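Local coordinates for protein 401aa long hypothetical glucose-1-phosphate thymidylyltransferase (Sulfolobus tokodaii, PDB 2GGO) that works as a bifunctional enzyme in making UDP-N-acetylglucosamine and UDP-N-acetylgalactosamine, probably coupling sugar-1-phosphate nucleotidyl transfer with an acetyltransferase activity, at residues Met1-Leu6 and Cys44-Ile49; Thr327-Leu332 and Val369-Gly374. All coordinates share one frame; numbering follows the deposited sequence.

Interaction 1 of 2, residues Met1-Leu6 and Cys44-Ile49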
loop_
_atom_site.group_PDB
_atom_site.type_symbol
_atom_site.label_atom_id
_atom_site.label_comp_id
_atom_site.label_asym_id
_atom_site.label_seq_id
_atom_site.Cartn_x
_atom_site.Cartn_y
_atom_site.Cartn_z
ATOM N N MET A 1 1.572 7.929 -25.773
ATOM C CA MET A 1 0.489 7.388 -24.914
ATOM C C MET A 1 0.328 8.319 -23.713
ATOM O O MET A 1 1.295 8.896 -23.240
ATOM C CB MET A 1 0.877 5.998 -24.420
ATOM C CG MET A 1 0.116 4.863 -25.002
ATOM S SD MET A 1 -1.566 4.793 -24.357
ATOM C CE MET A 1 -2.297 3.812 -25.648
ATOM N N LYS A 2 -0.897 8.489 -23.236
ATOM C CA LYS A 2 -1.121 9.181 -21.967
ATOM C C LYS A 2 -1.457 8.144 -20.915
ATOM O O LYS A 2 -2.080 7.123 -21.225
ATOM C CB LYS A 2 -2.269 10.167 -22.083
ATOM C CG LYS A 2 -1.849 11.588 -22.251
ATOM C CD LYS A 2 -3.090 12.463 -22.515
ATOM C CE LYS A 2 -3.072 13.778 -21.725
ATOM N NZ LYS A 2 -2.363 14.904 -22.430
ATOM N N ALA A 3 -1.018 8.405 -19.680
ATOM C CA ALA A 3 -1.330 7.539 -18.548
ATOM C C ALA A 3 -2.142 8.339 -17.536
ATOM O O ALA A 3 -1.905 9.528 -17.345
ATOM C CB ALA A 3 -0.064 7.009 -17.927
ATOM N N PHE A 4 -3.133 7.690 -16.924
ATOM C CA PHE A 4 -3.901 8.275 -15.821
ATOM C C PHE A 4 -3.806 7.335 -14.669
ATOM O O PHE A 4 -4.140 6.158 -14.808
ATOM C CB PHE A 4 -5.371 8.514 -16.191
ATOM C CG PHE A 4 -5.556 9.590 -17.243
ATOM C CD1 PHE A 4 -5.901 10.898 -16.881
ATOM C CD2 PHE A 4 -5.344 9.304 -18.599
ATOM C CE1 PHE A 4 -6.051 11.908 -17.862
ATOM C CE2 PHE A 4 -5.470 10.307 -19.590
ATOM C CZ PHE A 4 -5.824 11.609 -19.225
ATOM N N ILE A 5 -3.312 7.849 -13.542
ATOM C CA ILE A 5 -3.298 7.105 -12.262
ATOM C C ILE A 5 -4.482 7.565 -11.425
ATOM O O ILE A 5 -4.607 8.747 -11.145
ATOM C CB ILE A 5 -1.990 7.301 -11.493
ATOM C CG1 ILE A 5 -0.822 6.833 -12.350
ATOM C CG2 ILE A 5 -2.010 6.486 -10.149
ATOM C CD1 ILE A 5 0.511 7.426 -11.946
ATOM N N LEU A 6 -5.374 6.640 -11.088
ATOM C CA LEU A 6 -6.551 6.965 -10.308
ATOM C C LEU A 6 -6.187 6.774 -8.822
ATOM O O LEU A 6 -6.039 5.641 -8.330
ATOM C CB LEU A 6 -7.735 6.105 -10.742
ATOM C CG LEU A 6 -8.044 6.040 -12.253
ATOM C CD1 LEU A 6 -9.265 5.185 -12.585
ATOM C CD2 LEU A 6 -8.197 7.389 -12.789
ATOM N N CYS A 44 8.207 2.331 -19.747
ATOM C CA CYS A 44 7.453 1.912 -20.953
ATOM C C CYS A 44 7.422 2.988 -22.031
ATOM O O CYS A 44 6.834 2.765 -23.061
ATOM C CB CYS A 44 6.017 1.457 -20.597
ATOM S SG CYS A 44 6.086 -0.207 -19.774
ATOM N N GLY A 45 8.056 4.140 -21.779
ATOM C CA GLY A 45 7.978 5.268 -22.678
ATOM C C GLY A 45 6.773 6.170 -22.505
ATOM O O GLY A 45 6.398 6.935 -23.442
ATOM N N ILE A 46 6.132 6.104 -21.329
ATOM C CA ILE A 46 4.981 6.962 -21.072
ATOM C C ILE A 46 5.457 8.067 -20.164
ATOM O O ILE A 46 6.032 7.783 -19.086
ATOM C CB ILE A 46 3.807 6.213 -20.422
ATOM C CG1 ILE A 46 3.347 5.104 -21.327
ATOM C CG2 ILE A 46 2.613 7.181 -20.163
ATOM C CD1 ILE A 46 2.119 4.419 -20.840
ATOM N N ARG A 47 5.240 9.307 -20.599
ATOM C CA ARG A 47 5.786 10.485 -19.898
ATOM C C ARG A 47 4.711 11.458 -19.506
ATOM O O ARG A 47 4.828 12.208 -18.513
ATOM C CB ARG A 47 6.747 11.211 -20.795
ATOM C CG ARG A 47 7.873 10.369 -21.261
ATOM C CD ARG A 47 8.801 9.923 -20.194
ATOM N NE ARG A 47 9.373 11.029 -19.451
ATOM C CZ ARG A 47 10.477 10.929 -18.713
ATOM N NH1 ARG A 47 11.187 9.788 -18.677
ATOM N NH2 ARG A 47 10.901 11.994 -18.027
ATOM N N ASP A 48 3.641 11.420 -20.292
ATOM C CA ASP A 48 2.503 12.262 -20.032
ATOM C C ASP A 48 1.593 11.587 -19.032
ATOM O O ASP A 48 0.622 10.880 -19.411
ATOM C CB ASP A 48 1.756 12.557 -21.314
ATOM C CG ASP A 48 0.721 13.621 -21.129
ATOM O OD1 ASP A 48 0.461 14.019 -19.969
ATOM O OD2 ASP A 48 0.160 14.059 -22.144
ATOM N N ILE A 49 1.924 11.808 -17.760
ATOM C CA ILE A 49 1.239 11.107 -16.668
ATOM C C ILE A 49 0.411 12.098 -15.896
ATOM O O ILE A 49 0.891 13.146 -15.551
ATOM C CB ILE A 49 2.226 10.344 -15.738
ATOM C CG1 ILE A 49 3.167 9.466 -16.579
ATOM C CG2 ILE A 49 1.430 9.563 -14.679
ATOM C CD1 ILE A 49 4.521 9.041 -15.912
HETATM O O HOH W 1 4.145 7.646 -25.018
HETATM O O HOH W 2 3.968 9.894 -22.692
#
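M1 and I46 meet where the two segments are still splayed, and two waters bridge backbone polar groups between them. This is the open end of a beta-alpha-beta crossover in the nucleotidyltransferase domain: strand 2-6 leads through helix 33-43, which ends in a Schellman motif at G45, to the parallel neighbour 48-53. The first water accepts a hydrogen bond from M1 N at 2.7 Å and donates one to G45 O. The second donates to M1 O at 2.9 Å; its other leg, to R47 N, is suspiciously short and its geometry doubtful. Beyond them direct pairing begins: A3 N donates a hydrogen bond to D48 O at 3.0 Å, nearly straight (174°).

K2 and D48 share the partly exposed face. With D48 CG anti to its own backbone N (chi1 -170°), the carboxylate lies beside the lysine chain, whose far end bends back so that K2 NZ reaches D48 OD2 at 2.7 Å. The ammonium comes in on the syn side, 26° off the carboxylate plane, completing a salt bridge.

The other face is buried and greasy. L41 of helix 33-43 lies against A3 and I5, and strand 2-6 runs on toward the probable nucleotide-binding loop beginning at A8. A3 CB presses tightly on I46 CG2 at 3.5 Å; farther along, the I5 side chain slants over that of I49, its CD1 3.6 Å from I49 CG2.

Interaction 2 of 2, residues Thr327-Leu332 and Val369-Gly374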
loop_
_atom_site.group_PDB
_atom_site.type_symbol
_atom_site.label_atom_id
_atom_site.label_comp_id
_atom_site.label_asym_id
_atom_site.label_seq_id
_atom_site.Cartn_x
_atom_site.Cartn_y
_atom_site.Cartn_z
ATOM N N THR A 327 6.921 0.500 25.705
ATOM C CA THR A 327 5.627 0.172 25.024
ATOM C C THR A 327 5.844 -1.174 24.377
ATOM O O THR A 327 6.886 -1.286 23.721
ATOM C CB THR A 327 5.539 1.198 23.996
ATOM O OG1 THR A 327 5.691 2.495 24.588
ATOM C CG2 THR A 327 4.399 1.023 22.957
ATOM N N LEU A 328 4.858 -2.057 24.232
ATOM C CA LEU A 328 5.051 -3.427 23.814
ATOM C C LEU A 328 3.793 -3.587 23.010
ATOM O O LEU A 328 2.773 -3.088 23.363
ATOM C CB LEU A 328 4.944 -4.492 24.903
ATOM C CG LEU A 328 5.817 -4.173 26.082
ATOM C CD1 LEU A 328 5.798 -5.057 27.112
ATOM C CD2 LEU A 328 7.154 -4.595 25.315
ATOM N N ILE A 329 3.939 -4.107 21.818
ATOM C CA ILE A 329 2.842 -4.560 21.005
ATOM C C ILE A 329 2.680 -6.053 21.089
ATOM O O ILE A 329 3.630 -6.821 20.974
ATOM C CB ILE A 329 3.045 -4.135 19.499
ATOM C CG1 ILE A 329 3.286 -2.619 19.438
ATOM C CG2 ILE A 329 1.773 -4.630 18.677
ATOM C CD1 ILE A 329 3.423 -2.076 18.075
ATOM N N ALA A 330 1.454 -6.510 21.255
ATOM C CA ALA A 330 1.174 -7.905 21.269
ATOM C C ALA A 330 0.874 -8.323 19.830
ATOM O O ALA A 330 0.179 -7.603 19.144
ATOM C CB ALA A 330 -0.029 -8.089 22.062
ATOM N N ASN A 331 1.342 -9.484 19.381
ATOM C CA ASN A 331 1.011 -9.912 18.022
ATOM C C ASN A 331 0.264 -11.239 17.948
ATOM O O ASN A 331 0.124 -11.802 16.857
ATOM C CB ASN A 331 2.235 -9.962 17.122
ATOM C CG ASN A 331 3.346 -10.670 17.721
ATOM O OD1 ASN A 331 3.321 -11.005 18.901
ATOM N ND2 ASN A 331 4.379 -10.876 16.945
ATOM N N LEU A 332 -0.244 -11.713 19.077
ATOM C CA LEU A 332 -0.914 -13.011 19.179
ATOM C C LEU A 332 -2.055 -12.964 20.203
ATOM O O LEU A 332 -1.817 -12.526 21.322
ATOM C CB LEU A 332 0.118 -14.026 19.603
ATOM C CG LEU A 332 -0.107 -15.532 19.640
ATOM C CD1 LEU A 332 -0.024 -16.051 18.209
ATOM C CD2 LEU A 332 0.999 -16.055 20.438
ATOM N N VAL A 369 3.402 1.410 27.967
ATOM C CA VAL A 369 2.182 1.206 27.207
ATOM C C VAL A 369 2.157 -0.245 26.575
ATOM O O VAL A 369 3.192 -0.822 26.037
ATOM C CB VAL A 369 1.917 2.451 26.305
ATOM C CG1 VAL A 369 1.273 2.059 25.032
ATOM C CG2 VAL A 369 0.736 3.514 27.013
ATOM N N THR A 370 0.977 -0.850 26.695
ATOM C CA THR A 370 0.540 -2.165 26.259
ATOM C C THR A 370 -0.540 -1.979 25.153
ATOM O O THR A 370 -1.624 -1.458 25.398
ATOM C CB THR A 370 -0.154 -2.867 27.481
ATOM O OG1 THR A 370 0.719 -2.940 28.605
ATOM C CG2 THR A 370 -0.607 -4.256 27.185
ATOM N N ILE A 371 -0.199 -2.367 23.930
ATOM C CA ILE A 371 -1.102 -2.423 22.737
ATOM C C ILE A 371 -1.565 -3.833 22.294
ATOM O O ILE A 371 -0.772 -4.670 21.987
ATOM C CB ILE A 371 -0.329 -1.741 21.577
ATOM C CG1 ILE A 371 0.121 -0.362 22.105
ATOM C CG2 ILE A 371 -1.245 -1.708 20.254
ATOM C CD1 ILE A 371 0.841 0.535 21.195
ATOM N N LEU A 372 -2.906 -4.129 22.289
ATOM C CA LEU A 372 -3.358 -5.437 21.880
ATOM C C LEU A 372 -3.230 -5.790 20.383
ATOM O O LEU A 372 -3.017 -4.908 19.518
ATOM C CB LEU A 372 -4.812 -5.622 22.323
ATOM C CG LEU A 372 -4.716 -6.133 23.749
ATOM C CD1 LEU A 372 -4.059 -5.157 24.729
ATOM C CD2 LEU A 372 -6.075 -6.484 24.289
ATOM N N PRO A 373 -3.365 -7.101 20.046
ATOM C CA PRO A 373 -3.199 -7.379 18.582
ATOM C C PRO A 373 -4.299 -6.777 17.642
ATOM O O PRO A 373 -5.504 -6.630 18.031
ATOM C CB PRO A 373 -3.112 -8.937 18.520
ATOM C CG PRO A 373 -2.834 -9.365 20.012
ATOM C CD PRO A 373 -3.636 -8.345 20.802
ATOM N N GLY A 374 -3.878 -6.331 16.465
ATOM C CA GLY A 374 -4.748 -5.755 15.455
ATOM C C GLY A 374 -5.392 -4.411 15.757
ATOM O O GLY A 374 -6.337 -4.013 15.072
#
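L328 and I371 supply the straightest of the backbone hydrogen bonds that join these two short parallel strands: I371 N donates to L328 O at 3.1 Å, with 174° at the proton. I371 then uses its own carbonyl, whose O accepts from A330 N at 3.0 Å (169°). One residue of the 370-371 strand thus bonds to the residues before and after I329, the usual parallel pattern. Past the strand ends a CA-H...O contact continues the pairing, P373 CA 3.4 Å from A330 O.

Apolar contacts line the buried face. The side chains of T327 and V369 run alongside each other in the same direction, with T327 CG2 3.9 Å from V369 CG1. I371 is extended (chi2 -178°), which carries I371 CD1 to 4.0 Å from T327 CG2. I329 makes a looser apolar contact, its CG1 4.3 Å from I371 CB, and both isoleucines also touch A357. At the corner, the P373 ring packs against segment 327-332, its CG 3.7 Å from A330 CB. The same P373 CG lies beside a carbonyl oxygen, 3.6 Å from L332 O.

The polar ends of T327 and N331 have their partners outside the two segments. T327 OG1 makes a local bond to G324 O and a second to T365 OG1, farther along the chain, while N331 ND2 bonds to D314 OD2.

Short parallel strands in register, aliphatic residues stacked from coil to coil and a turn between faces are the marks of the left-handed parallel beta-helix built by hexapeptide-repeat transferases.

Overall arrangement
Starting from the N terminus, interaction 1 closes first: the chain leaves strand 2-6, passes through helix 33-43 and returns alongside itself at 44-49, inside the mixed sheet of the nucleotidyltransferase domain. The chain completes that domain and then winds coil upon coil before interaction 2 opens at 327. Its loop, from 332 to 369, includes strands 340-343 and 346-349, so that strand 328-329 starts 42 residues before its partner 370-371, against 18 from there to 388-389. The two loops follow in series, neither nested nor crossing. Their centres are 42 Å apart on opposite sides of the chain's centre, one in the N-terminal sheet, the other in the C-terminal beta-helix.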